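Local coordinates for stage III sporulation protein AF (Bacillus subtilis, PDB 6DCS) that probably forms part of a membrane-associated channel essential for sporulation, this piece being its ring-building-motif domain, at residues 58-63 and 111-116. Residues are numbered along the deposited sequence; the frame is centred on the assembly and turned at random.
Sequences ISVYMA and EKITVH
Tyr61 and His116 stand side by side on the same sheet face, their ring planes within 16° of parallel but so offset that little of one ring covers the other, centroids 4.7 Å from each other. His116 CD2 lies over one face of the phenol, 3.5 Å from Tyr61 CZ, while Ser59 OG sits at the imidazole edge. Both aromatic side chains have CG anti to the carbonyl carbon (chi1 -65° and -68°), which sends them up alongside each other. Beneath them the strands run parallel: Thr114 N bonds to Ile58 O (2.9 Å), Thr114 O takes Val60 N (2.9 Å), and His116 gives its N to Val60 O and accepts Met62 N at its own O (3.0 Å). On the other face, Val60 CG2 meets Ile113 CG2 at 4.2 Å; from helix 81-106, Trp106 packs on Ile58 and Ile113, Ile98 on Met62. Further out, Lys42 bonds Tyr61 OH and Arg40 makes a cation-pi contact with the ring. With an alanine in place of Tyr61, the imidazole is likely to lose the ring beside it and Lys42 its hydroxyl partner. Strand 55-63 lies between antiparallel 37-45 and parallel 113-116, the latter reached by a helical crossover, the beta-alpha-beta unit of the ring-building motif.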
loop_
_atom_site.group_PDB
_atom_site.type_symbol
_atom_site.label_atom_id
_atom_site.label_comp_id
_atom_site.label_asym_id
_atom_site.label_seq_id
_atom_site.Cartn_x
_atom_site.Cartn_y
_atom_site.Cartn_z
ATOM N N ILE A 58 -2.659 5.499 5.435
ATOM C CA ILE A 58 -1.539 4.689 4.980
ATOM C C ILE A 58 -1.804 4.228 3.558
ATOM O O ILE A 58 -2.691 3.396 3.320
ATOM C CB ILE A 58 -1.314 3.459 5.878
ATOM C CG1 ILE A 58 -1.340 3.847 7.348
ATOM C CG2 ILE A 58 -0.023 2.774 5.492
ATOM C CD1 ILE A 58 -1.288 2.716 8.292
ATOM N N SER A 59 -1.033 4.752 2.608
ATOM C CA SER A 59 -1.103 4.296 1.231
ATOM C C SER A 59 0.037 3.327 0.922
ATOM O O SER A 59 1.194 3.578 1.279
ATOM C CB SER A 59 -1.063 5.482 0.289
ATOM O OG SER A 59 -2.375 5.975 0.148
ATOM N N VAL A 60 -0.294 2.226 0.244
ATOM C CA VAL A 60 0.686 1.203 -0.110
ATOM C C VAL A 60 0.653 0.908 -1.605
ATOM O O VAL A 60 -0.408 0.622 -2.168
ATOM C CB VAL A 60 0.470 -0.098 0.670
ATOM C CG1 VAL A 60 1.674 -0.989 0.470
ATOM C CG2 VAL A 60 0.236 0.200 2.145
ATOM N N TYR A 61 1.821 0.935 -2.230
ATOM C CA TYR A 61 1.964 0.708 -3.658
ATOM C C TYR A 61 2.714 -0.603 -3.826
ATOM O O TYR A 61 3.860 -0.719 -3.380
ATOM C CB TYR A 61 2.691 1.892 -4.319
ATOM C CG TYR A 61 1.895 3.207 -4.256
ATOM C CD1 TYR A 61 1.868 3.979 -3.098
ATOM C CD2 TYR A 61 1.155 3.653 -5.342
ATOM C CE1 TYR A 61 1.124 5.161 -3.026
ATOM C CE2 TYR A 61 0.419 4.815 -5.278
ATOM C CZ TYR A 61 0.399 5.579 -4.122
ATOM O OH TYR A 61 -0.359 6.759 -4.087
ATOM N N MET A 62 2.045 -1.596 -4.421
ATOM C CA MET A 62 2.536 -2.969 -4.474
ATOM C C MET A 62 3.182 -3.228 -5.821
ATOM O O MET A 62 2.637 -2.836 -6.854
ATOM C CB MET A 62 1.402 -3.960 -4.241
ATOM C CG MET A 62 0.991 -4.094 -2.773
ATOM S SD MET A 62 2.334 -4.044 -1.572
ATOM C CE MET A 62 2.997 -5.710 -1.733
ATOM N N ALA A 63 4.276 -3.876 -5.808
ATOM C CA ALA A 63 5.159 -3.968 -6.961
ATOM C C ALA A 63 4.977 -5.289 -7.698
ATOM O O ALA A 63 4.578 -6.291 -7.099
ATOM C CB ALA A 63 6.617 -3.830 -6.522
ATOM N N GLU A 111 -9.593 0.224 7.719
ATOM C CA GLU A 111 -10.183 1.461 7.210
ATOM C C GLU A 111 -9.111 2.478 6.864
ATOM O O GLU A 111 -9.334 3.315 5.992
ATOM C CB GLU A 111 -11.162 2.042 8.235
ATOM C CG GLU A 111 -10.413 2.768 9.309
ATOM C CD GLU A 111 -10.322 1.961 10.584
ATOM O OE1 GLU A 111 -9.996 0.748 10.474
ATOM O OE2 GLU A 111 -10.501 2.561 11.695
ATOM N N LYS A 112 -7.966 2.421 7.532
ATOM C CA LYS A 112 -6.878 3.364 7.361
ATOM C C LYS A 112 -5.930 3.014 6.232
ATOM O O LYS A 112 -4.918 3.709 6.071
ATOM C CB LYS A 112 -6.050 3.475 8.643
ATOM C CG LYS A 112 -6.697 4.215 9.788
ATOM C CD LYS A 112 -5.705 4.352 10.953
ATOM C CE LYS A 112 -6.384 4.936 12.191
ATOM N NZ LYS A 112 -5.438 5.034 13.358
ATOM N N ILE A 113 -6.182 1.954 5.474
ATOM C CA ILE A 113 -5.188 1.456 4.529
ATOM C C ILE A 113 -5.759 1.510 3.131
ATOM O O ILE A 113 -6.789 0.882 2.850
ATOM C CB ILE A 113 -4.711 0.026 4.856
ATOM C CG1 ILE A 113 -4.289 -0.114 6.329
ATOM C CG2 ILE A 113 -3.570 -0.385 3.939
ATOM C CD1 ILE A 113 -3.931 -1.574 6.757
ATOM N N THR A 114 -5.084 2.230 2.251
ATOM C CA THR A 114 -5.359 2.167 0.826
ATOM C C THR A 114 -4.276 1.322 0.195
ATOM O O THR A 114 -3.099 1.512 0.500
ATOM C CB THR A 114 -5.396 3.557 0.177
ATOM O OG1 THR A 114 -6.275 4.412 0.919
ATOM C CG2 THR A 114 -5.894 3.467 -1.279
ATOM N N VAL A 115 -4.661 0.414 -0.690
ATOM C CA VAL A 115 -3.702 -0.421 -1.404
ATOM C C VAL A 115 -3.784 -0.039 -2.870
ATOM O O VAL A 115 -4.827 -0.239 -3.505
ATOM C CB VAL A 115 -3.979 -1.922 -1.203
ATOM C CG1 VAL A 115 -3.035 -2.757 -2.066
ATOM C CG2 VAL A 115 -3.863 -2.301 0.245
ATOM N N HIS A 116 -2.696 0.505 -3.412
ATOM C CA HIS A 116 -2.609 0.822 -4.835
ATOM C C HIS A 116 -1.845 -0.286 -5.555
ATOM O O HIS A 116 -0.721 -0.637 -5.178
ATOM C CB HIS A 116 -1.956 2.189 -5.067
ATOM C CG HIS A 116 -2.791 3.348 -4.607
ATOM N ND1 HIS A 116 -3.877 3.814 -5.319
ATOM C CD2 HIS A 116 -2.718 4.115 -3.494
ATOM C CE1 HIS A 116 -4.433 4.821 -4.668
ATOM N NE2 HIS A 116 -3.746 5.027 -3.558
#